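Local coordinates for membrane protein (Acinetobacter baumannii AB307-0294, PDB 5DL5), which probably forms a beta-barrel channel of the OprD porin family across the outer membrane, through which small solutes and antibiotics can reach the periplasm, at residues D392-R403 with D415-P426. Sequence-based numbering, arbitrary orientation.
With C8E ((hydroxyethyloxy)tri(ethyloxy)octane), chain B.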
ATOM      1  N   ASP A 392      -9.457   2.411  20.546  1.00 48.35           N
ATOM      2  CA  ASP A 392      -8.896   2.244  19.230  1.00 48.95           C
ATOM      3  C   ASP A 392      -9.075   3.397  18.285  1.00 44.83           C
ATOM      4  O   ASP A 392      -8.563   3.319  17.217  1.00 41.38           O
ATOM      5  CB  ASP A 392      -9.298   0.975  18.438  1.00 55.46           C
ATOM      6  CG  ASP A 392      -9.163  -0.322  19.236  1.00 65.00           C
ATOM      7  OD1 ASP A 392      -8.374  -0.389  20.221  1.00 67.26           O
ATOM      8  OD2 ASP A 392      -9.899  -1.279  18.849  1.00 72.04           O
ATOM      9  N   ALA A 393      -9.754   4.455  18.645  1.00 42.68           N
ATOM     10  CA  ALA A 393      -9.616   5.656  17.843  1.00 41.10           C
ATOM     11  C   ALA A 393      -8.156   6.138  17.860  1.00 41.41           C
ATOM     12  O   ALA A 393      -7.418   5.941  18.850  1.00 41.46           O
ATOM     13  CB  ALA A 393     -10.558   6.755  18.372  1.00 42.25           C
ATOM     14  N   SER A 394      -7.708   6.716  16.756  1.00 40.20           N
ATOM     15  CA  SER A 394      -6.380   7.247  16.656  1.00 42.84           C
ATOM     16  C   SER A 394      -6.227   8.506  15.862  1.00 45.70           C
ATOM     17  O   SER A 394      -6.987   8.732  14.854  1.00 46.47           O
ATOM     18  CB  SER A 394      -5.431   6.242  16.012  1.00 44.10           C
ATOM     19  OG  SER A 394      -5.859   5.842  14.733  1.00 46.05           O
ATOM     20  N   LEU A 395      -5.131   9.218  16.192  1.00 43.87           N
ATOM     21  CA  LEU A 395      -4.743  10.429  15.498  1.00 41.54           C
ATOM     22  C   LEU A 395      -3.279  10.299  15.052  1.00 41.25           C
ATOM     23  O   LEU A 395      -2.454   9.879  15.849  1.00 41.01           O
ATOM     24  CB  LEU A 395      -5.097  11.579  16.372  1.00 42.04           C
ATOM     25  CG  LEU A 395      -4.565  12.922  15.866  1.00 42.19           C
ATOM     26  CD1 LEU A 395      -5.353  13.277  14.594  1.00 43.13           C
ATOM     27  CD2 LEU A 395      -4.730  13.961  16.906  1.00 48.00           C
ATOM     28  N   ARG A 396      -2.971  10.531  13.758  1.00 39.31           N
ATOM     29  CA  ARG A 396      -1.627  10.358  13.152  1.00 40.30           C
ATOM     30  C   ARG A 396      -1.361  11.714  12.589  1.00 41.33           C
ATOM     31  O   ARG A 396      -2.208  12.230  11.826  1.00 37.31           O
ATOM     32  CB  ARG A 396      -1.635   9.499  11.901  1.00 42.01           C
ATOM     33  CG  ARG A 396      -1.656   8.086  12.232  1.00 50.31           C
ATOM     34  CD  ARG A 396      -1.356   7.144  11.076  1.00 50.24           C
ATOM     35  NE  ARG A 396      -2.066   7.366   9.818  1.00 56.35           N
ATOM     36  CZ  ARG A 396      -3.335   7.079   9.500  1.00 58.42           C
ATOM     37  NH1 ARG A 396      -4.234   6.687  10.380  1.00 58.88           N
ATOM     38  NH2 ARG A 396      -3.743   7.263   8.252  1.00 62.82           N
ATOM     39  N   ILE A 397      -0.230  12.311  12.946  1.00 39.72           N
ATOM     40  CA  ILE A 397       0.216  13.574  12.422  1.00 41.20           C
ATOM     41  C   ILE A 397       1.613  13.265  11.870  1.00 40.13           C
ATOM     42  O   ILE A 397       2.449  12.764  12.582  1.00 38.71           O
ATOM     43  CB  ILE A 397       0.385  14.695  13.446  1.00 44.08           C
ATOM     44  CG1 ILE A 397      -0.916  15.166  14.006  1.00 51.90           C
ATOM     45  CG2 ILE A 397       1.030  15.901  12.778  1.00 44.44           C
ATOM     46  CD1 ILE A 397      -1.619  14.100  14.805  1.00 56.15           C
ATOM     47  N   ARG A 398       1.851  13.563  10.616  1.00 38.86           N
ATOM     48  CA  ARG A 398       3.088  13.223  10.017  1.00 38.75           C
ATOM     49  C   ARG A 398       3.559  14.312   9.076  1.00 39.41           C
ATOM     50  O   ARG A 398       2.757  15.026   8.444  1.00 34.42           O
ATOM     51  CB  ARG A 398       3.048  11.852   9.357  1.00 39.17           C
ATOM     52  CG  ARG A 398       2.291  11.689   8.119  1.00 40.75           C
ATOM     53  CD  ARG A 398       2.363  10.290   7.489  1.00 38.73           C
ATOM     54  NE  ARG A 398       3.169  10.284   6.270  1.00 39.99           N
ATOM     55  CZ  ARG A 398       3.354   9.197   5.509  1.00 42.48           C
ATOM     56  NH1 ARG A 398       2.792   8.040   5.834  1.00 42.45           N
ATOM     57  NH2 ARG A 398       4.197   9.231   4.508  1.00 46.86           N
ATOM     58  N   ASN A 399       4.871  14.480   9.040  1.00 38.17           N
ATOM     59  CA  ASN A 399       5.513  15.464   8.175  1.00 41.42           C
ATOM     60  C   ASN A 399       6.773  14.899   7.487  1.00 42.49           C
ATOM     61  O   ASN A 399       7.556  14.117   8.106  1.00 38.43           O
ATOM     62  CB  ASN A 399       5.900  16.655   9.012  1.00 46.09           C
ATOM     63  CG  ASN A 399       6.746  17.676   8.227  1.00 51.62           C
ATOM     64  OD1 ASN A 399       7.985  17.789   8.399  1.00 47.46           O
ATOM     65  ND2 ASN A 399       6.097  18.412   7.373  1.00 50.64           N
ATOM     66  N   SER A 400       6.927  15.274   6.207  1.00 41.76           N
ATOM     67  CA  SER A 400       8.089  14.979   5.392  1.00 40.29           C
ATOM     68  C   SER A 400       8.690  16.237   4.853  1.00 42.51           C
ATOM     69  O   SER A 400       7.989  17.081   4.203  1.00 42.57           O
ATOM     70  CB  SER A 400       7.743  14.064   4.254  1.00 38.21           C
ATOM     71  OG  SER A 400       7.568  12.818   4.808  1.00 38.63           O
ATOM     72  N   TYR A 401       9.977  16.392   5.120  1.00 39.85           N
ATOM     73  CA  TYR A 401      10.743  17.462   4.476  1.00 42.86           C
ATOM     74  C   TYR A 401      11.603  16.746   3.374  1.00 40.00           C
ATOM     75  O   TYR A 401      12.432  15.875   3.704  1.00 36.91           O
ATOM     76  CB  TYR A 401      11.510  18.333   5.533  1.00 46.50           C
ATOM     77  CG  TYR A 401      12.602  19.297   4.974  1.00 54.28           C
ATOM     78  CD1 TYR A 401      13.905  18.834   4.834  1.00 61.51           C
ATOM     79  CD2 TYR A 401      12.373  20.647   4.692  1.00 62.13           C
ATOM     80  CE1 TYR A 401      14.941  19.596   4.341  1.00 61.54           C
ATOM     81  CE2 TYR A 401      13.442  21.460   4.220  1.00 66.18           C
ATOM     82  CZ  TYR A 401      14.727  20.890   4.015  1.00 65.38           C
ATOM     83  OH  TYR A 401      15.895  21.546   3.565  1.00 70.74           O
ATOM     84  N   TYR A 402      11.300  17.025   2.093  1.00 36.27           N
ATOM     85  CA  TYR A 402      11.830  16.276   1.023  1.00 34.67           C
ATOM     86  C   TYR A 402      12.570  17.170   0.054  1.00 37.71           C
ATOM     87  O   TYR A 402      12.052  18.232  -0.315  1.00 35.58           O
ATOM     88  CB  TYR A 402      10.732  15.513   0.317  1.00 34.86           C
ATOM     89  CG  TYR A 402      11.159  14.849  -0.967  1.00 34.21           C
ATOM     90  CD1 TYR A 402      11.740  13.574  -0.944  1.00 33.73           C
ATOM     91  CD2 TYR A 402      11.012  15.486  -2.189  1.00 36.52           C
ATOM     92  CE1 TYR A 402      12.134  12.934  -2.092  1.00 32.67           C
ATOM     93  CE2 TYR A 402      11.473  14.903  -3.370  1.00 36.92           C
ATOM     94  CZ  TYR A 402      12.006  13.596  -3.316  1.00 33.55           C
ATOM     95  OH  TYR A 402      12.440  12.956  -4.421  1.00 31.70           O
ATOM     96  N   ARG A 403      13.802  16.752  -0.337  1.00 34.36           N
ATOM     97  CA  ARG A 403      14.573  17.509  -1.272  1.00 36.96           C
ATOM     98  C   ARG A 403      15.225  16.602  -2.313  1.00 36.54           C
ATOM     99  O   ARG A 403      15.626  15.535  -1.983  1.00 35.05           O
ATOM    100  CB  ARG A 403      15.692  18.330  -0.563  1.00 39.49           C
ATOM    101  CG  ARG A 403      15.218  19.485   0.344  1.00 46.18           C
ATOM    102  CD  ARG A 403      14.428  20.573  -0.350  1.00 50.41           C
ATOM    103  NE  ARG A 403      13.868  21.589   0.586  1.00 54.38           N
ATOM    104  CZ  ARG A 403      12.713  21.506   1.255  1.00 59.05           C
ATOM    105  NH1 ARG A 403      11.922  20.451   1.166  1.00 58.75           N
ATOM    106  NH2 ARG A 403      12.321  22.520   2.030  1.00 59.84           N
ATOM    107  N   ASP A 415      10.947  19.200  -4.799  1.00 39.41           N
ATOM    108  CA  ASP A 415      11.138  19.609  -3.422  1.00 39.35           C
ATOM    109  C   ASP A 415       9.775  19.905  -2.761  1.00 40.24           C
ATOM    110  O   ASP A 415       8.959  20.633  -3.372  1.00 43.35           O
ATOM    111  CB  ASP A 415      11.966  20.867  -3.326  1.00 39.97           C
ATOM    112  CG  ASP A 415      13.409  20.662  -3.735  1.00 40.74           C
ATOM    113  OD1 ASP A 415      13.845  19.573  -4.056  1.00 38.45           O
ATOM    114  OD2 ASP A 415      14.120  21.615  -3.654  1.00 45.57           O
ATOM    115  N   THR A 416       9.581  19.449  -1.520  1.00 38.57           N
ATOM    116  CA  THR A 416       8.290  19.441  -0.843  1.00 40.47           C
ATOM    117  C   THR A 416       8.401  19.359   0.649  1.00 39.82           C
ATOM    118  O   THR A 416       9.247  18.642   1.176  1.00 38.56           O
ATOM    119  CB  THR A 416       7.503  18.139  -1.247  1.00 43.67           C
ATOM    120  OG1 THR A 416       7.230  18.157  -2.646  1.00 46.10           O
ATOM    121  CG2 THR A 416       6.202  17.974  -0.478  1.00 44.26           C
ATOM    122  N   ASN A 417       7.493  20.056   1.301  1.00 38.95           N
ATOM    123  CA  ASN A 417       7.160  19.950   2.673  1.00 40.41           C
ATOM    124  C   ASN A 417       5.726  19.402   2.647  1.00 37.97           C
ATOM    125  O   ASN A 417       4.797  20.118   2.254  1.00 41.38           O
ATOM    126  CB  ASN A 417       7.228  21.369   3.326  1.00 44.18           C
ATOM    127  CG  ASN A 417       8.649  22.039   3.127  1.00 52.53           C
ATOM    128  OD1 ASN A 417       9.660  21.380   2.811  1.00 57.22           O
ATOM    129  ND2 ASN A 417       8.708  23.357   3.281  1.00 60.49           N
ATOM    130  N   GLU A 418       5.545  18.260   3.219  1.00 36.21           N
ATOM    131  CA  GLU A 418       4.285  17.531   3.195  1.00 37.66           C
ATOM    132  C   GLU A 418       3.793  17.431   4.611  1.00 38.69           C
ATOM    133  O   GLU A 418       4.567  17.107   5.495  1.00 39.37           O
ATOM    134  CB  GLU A 418       4.406  16.105   2.693  1.00 35.60           C
ATOM    135  CG  GLU A 418       3.042  15.346   2.720  1.00 37.67           C
ATOM    136  CD  GLU A 418       3.042  13.915   2.140  1.00 41.54           C
ATOM    137  OE1 GLU A 418       3.603  13.034   2.722  1.00 45.53           O
ATOM    138  OE2 GLU A 418       2.399  13.647   1.098  1.00 47.97           O
ATOM    139  N   TRP A 419       2.519  17.676   4.829  1.00 35.99           N
ATOM    140  CA  TRP A 419       1.884  17.255   6.109  1.00 38.46           C
ATOM    141  C   TRP A 419       0.706  16.335   5.827  1.00 36.34           C
ATOM    142  O   TRP A 419      -0.071  16.654   4.886  1.00 34.57           O
ATOM    143  CB  TRP A 419       1.295  18.437   6.819  1.00 40.77           C
ATOM    144  CG  TRP A 419       2.310  19.273   7.476  1.00 45.60           C
ATOM    145  CD1 TRP A 419       2.910  20.365   6.944  1.00 48.91           C
ATOM    146  CD2 TRP A 419       2.778  19.172   8.837  1.00 48.35           C
ATOM    147  NE1 TRP A 419       3.758  20.892   7.834  1.00 50.85           N
ATOM    148  CE2 TRP A 419       3.713  20.205   9.015  1.00 52.11           C
ATOM    149  CE3 TRP A 419       2.506  18.305   9.906  1.00 51.22           C
ATOM    150  CZ2 TRP A 419       4.382  20.427  10.235  1.00 53.42           C
ATOM    151  CZ3 TRP A 419       3.214  18.470  11.111  1.00 54.99           C
ATOM    152  CH2 TRP A 419       4.146  19.535  11.260  1.00 56.13           C
ATOM    153  N   ARG A 420       0.506  15.354   6.699  1.00 35.84           N
ATOM    154  CA  ARG A 420      -0.686  14.471   6.672  1.00 37.94           C
ATOM    155  C   ARG A 420      -1.201  14.311   8.045  1.00 38.55           C
ATOM    156  O   ARG A 420      -0.450  14.049   8.986  1.00 38.45           O
ATOM    157  CB  ARG A 420      -0.505  13.064   6.138  1.00 38.07           C
ATOM    158  CG  ARG A 420       0.246  12.948   4.868  1.00 38.31           C
ATOM    159  CD  ARG A 420       0.263  11.478   4.394  1.00 38.74           C
ATOM    160  NE  ARG A 420       1.150  11.448   3.269  1.00 38.58           N
ATOM    161  CZ  ARG A 420       1.593  10.325   2.658  1.00 42.48           C
ATOM    162  NH1 ARG A 420       1.132   9.088   2.958  1.00 39.85           N
ATOM    163  NH2 ARG A 420       2.495  10.460   1.720  1.00 41.23           N
ATOM    164  N   ILE A 421      -2.522  14.481   8.177  1.00 36.23           N
ATOM    165  CA  ILE A 421      -3.151  14.243   9.429  1.00 37.71           C
ATOM    166  C   ILE A 421      -4.409  13.367   9.172  1.00 39.08           C
ATOM    167  O   ILE A 421      -5.252  13.761   8.251  1.00 38.57           O
ATOM    168  CB  ILE A 421      -3.568  15.562  10.059  1.00 38.88           C
ATOM    169  CG1 ILE A 421      -2.353  16.493  10.176  1.00 42.19           C
ATOM    170  CG2 ILE A 421      -4.251  15.333  11.394  1.00 39.93           C
ATOM    171  CD1 ILE A 421      -2.687  17.878  10.580  1.00 44.75           C
ATOM    172  N   PHE A 422      -4.610  12.340  10.043  1.00 36.45           N
ATOM    173  CA  PHE A 422      -5.703  11.414   9.909  1.00 38.24           C
ATOM    174  C   PHE A 422      -6.239  11.112  11.271  1.00 38.33           C
ATOM    175  O   PHE A 422      -5.502  10.679  12.120  1.00 36.27           O
ATOM    176  CB  PHE A 422      -5.235  10.104   9.233  1.00 40.28           C
ATOM    177  CG  PHE A 422      -5.015  10.250   7.747  1.00 40.74           C
ATOM    178  CD1 PHE A 422      -6.128  10.253   6.840  1.00 39.00           C
ATOM    179  CD2 PHE A 422      -3.729  10.361   7.223  1.00 42.02           C
ATOM    180  CE1 PHE A 422      -5.945  10.388   5.463  1.00 37.59           C
ATOM    181  CE2 PHE A 422      -3.562  10.513   5.817  1.00 43.26           C
ATOM    182  CZ  PHE A 422      -4.698  10.580   4.949  1.00 40.36           C
ATOM    183  N   LEU A 423      -7.514  11.376  11.444  1.00 37.16           N
ATOM    184  CA  LEU A 423      -8.302  10.909  12.559  1.00 39.70           C
ATOM    185  C   LEU A 423      -9.185   9.713  12.121  1.00 40.03           C
ATOM    186  O   LEU A 423     -10.043   9.878  11.243  1.00 41.68           O
ATOM    187  CB  LEU A 423      -9.233  12.054  13.025  1.00 39.33           C
ATOM    188  CG  LEU A 423     -10.266  11.738  14.090  1.00 40.64           C
ATOM    189  CD1 LEU A 423      -9.486  11.296  15.299  1.00 41.81           C
ATOM    190  CD2 LEU A 423     -11.202  12.910  14.446  1.00 42.30           C
ATOM    191  N   ASP A 424      -9.004   8.566  12.759  1.00 40.68           N
ATOM    192  CA  ASP A 424      -9.680   7.276  12.449  1.00 41.32           C
ATOM    193  C   ASP A 424     -10.459   6.907  13.657  1.00 41.82           C
ATOM    194  O   ASP A 424      -9.883   6.741  14.739  1.00 41.98           O
ATOM    195  CB  ASP A 424      -8.634   6.178  12.188  1.00 43.03           C
ATOM    196  CG  ASP A 424      -8.016   6.261  10.794  1.00 46.76           C
ATOM    197  OD1 ASP A 424      -8.453   7.148  10.015  1.00 52.09           O
ATOM    198  OD2 ASP A 424      -7.042   5.496  10.475  1.00 54.29           O
ATOM    199  N   ILE A 425     -11.770   6.821  13.516  1.00 41.68           N
ATOM    200  CA  ILE A 425     -12.674   6.411  14.573  1.00 44.44           C
ATOM    201  C   ILE A 425     -13.426   5.091  14.153  1.00 48.08           C
ATOM    202  O   ILE A 425     -14.457   5.132  13.367  1.00 46.58           O
ATOM    203  CB  ILE A 425     -13.657   7.487  14.881  1.00 45.68           C
ATOM    204  CG1 ILE A 425     -12.901   8.770  15.304  1.00 47.35           C
ATOM    205  CG2 ILE A 425     -14.566   7.043  16.026  1.00 49.18           C
ATOM    206  CD1 ILE A 425     -13.761   9.964  15.470  1.00 48.45           C
ATOM    207  N   PRO A 426     -12.953   3.953  14.687  1.00 48.69           N
ATOM    208  CA  PRO A 426     -13.572   2.667  14.372  1.00 50.40           C
ATOM    209  C   PRO A 426     -14.792   2.417  15.191  1.00 52.52           C
ATOM    210  O   PRO A 426     -14.826   2.736  16.369  1.00 54.50           O
ATOM    211  CB  PRO A 426     -12.413   1.670  14.648  1.00 53.12           C
ATOM    212  CG  PRO A 426     -11.667   2.297  15.807  1.00 51.57           C
ATOM    213  CD  PRO A 426     -11.727   3.792  15.512  1.00 49.73           C
TER
HETATM  214  C6  C8E B 501      -4.352  13.020 -10.358  1.00 54.91           C
HETATM  215  C7  C8E B 501      -4.071  13.745  -9.010  1.00 51.18           C
HETATM  216  C8  C8E B 501      -2.821  14.656  -8.969  1.00 53.90           C
HETATM  217  O9  C8E B 501      -2.113  14.685  -7.677  1.00 41.62           O
HETATM  218  C10 C8E B 501      -0.773  14.268  -7.915  1.00 60.43           C
HETATM  219  C11 C8E B 501      -0.688  12.732  -7.877  1.00 52.13           C
HETATM  220  O12 C8E B 501       0.628  12.288  -7.625  1.00 64.71           O
HETATM  221  C13 C8E B 501       1.213  12.645  -6.365  1.00 56.96           C
HETATM  222  C14 C8E B 501       1.021  11.545  -5.356  1.00 55.62           C
HETATM  223  O15 C8E B 501       2.212  11.151  -4.680  1.00 63.94           O
HETATM  224  C16 C8E B 501       3.350  10.741  -5.453  1.00 67.29           C
HETATM  225  C17 C8E B 501       4.025   9.674  -4.593  1.00 73.13           C
HETATM  226  O18 C8E B 501       3.699  10.008  -3.210  1.00 77.61           O
HETATM  227  C19 C8E B 501       3.475   8.881  -2.352  1.00 78.88           C
HETATM  228  C20 C8E B 501       3.295   9.383  -0.929  1.00 69.34           C
HETATM  229  O21 C8E B 501       3.330   8.402   0.146  1.00 63.28           O
HETATM  230  O   HOH W   1      -5.201   7.927  12.468  1.00 42.75           O
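Strands 394-403 and 416-426 pair antiparallel, their axes 4.7 Å apart, with hydrogen-bonded pairs running from Ser394-Asp424 to Tyr402-Thr416. They form the last beta hairpin of the OprD-type barrel, and strand 416-428 closes the wall by pairing with strand 29-43. Leu395, Ile397, Ile421, Leu423 and Trp419 share one face, largely apolar at this end and consistent with the lipid side. There Asn399 crosses the indole of Trp419, its CB making a CH-pi contact over the six-membered ring, 3.8 Å from the centroid, while Ile397 CG2 meets the ring edge. The other face, probably turned to the lumen, is mostly polar and carries Arg396, Arg398 and Arg420. The guanidinium groups of Arg398 and Arg420 stack flat, planes 10° apart and centres 3.6 Å apart; a bend at chi3 (-108°) lays the Arg398 guanidinium on that of Arg420, whose chain runs extended beside it. Glu418 OE1 accepts from Arg420 NH2 at 3.0 Å and probably offsets part of this paired positive charge, while its OE2 also binds Arg41. Arg396 lays its guanidinium over Phe422 CB and sends NH1 to Asp424 OD2 (3.1 Å), a salt bridge that meets the carboxylate from above its plane; Arg35 holds OD1. Near the loop joining the strands, Arg403 NH1 donates to Asn417 OD1 (2.9 Å) and Tyr402 O. A detergent molecule ends at Arg420, whose NH2 donates to C8E O21 at 2.7 Å, nearly straight at 169°.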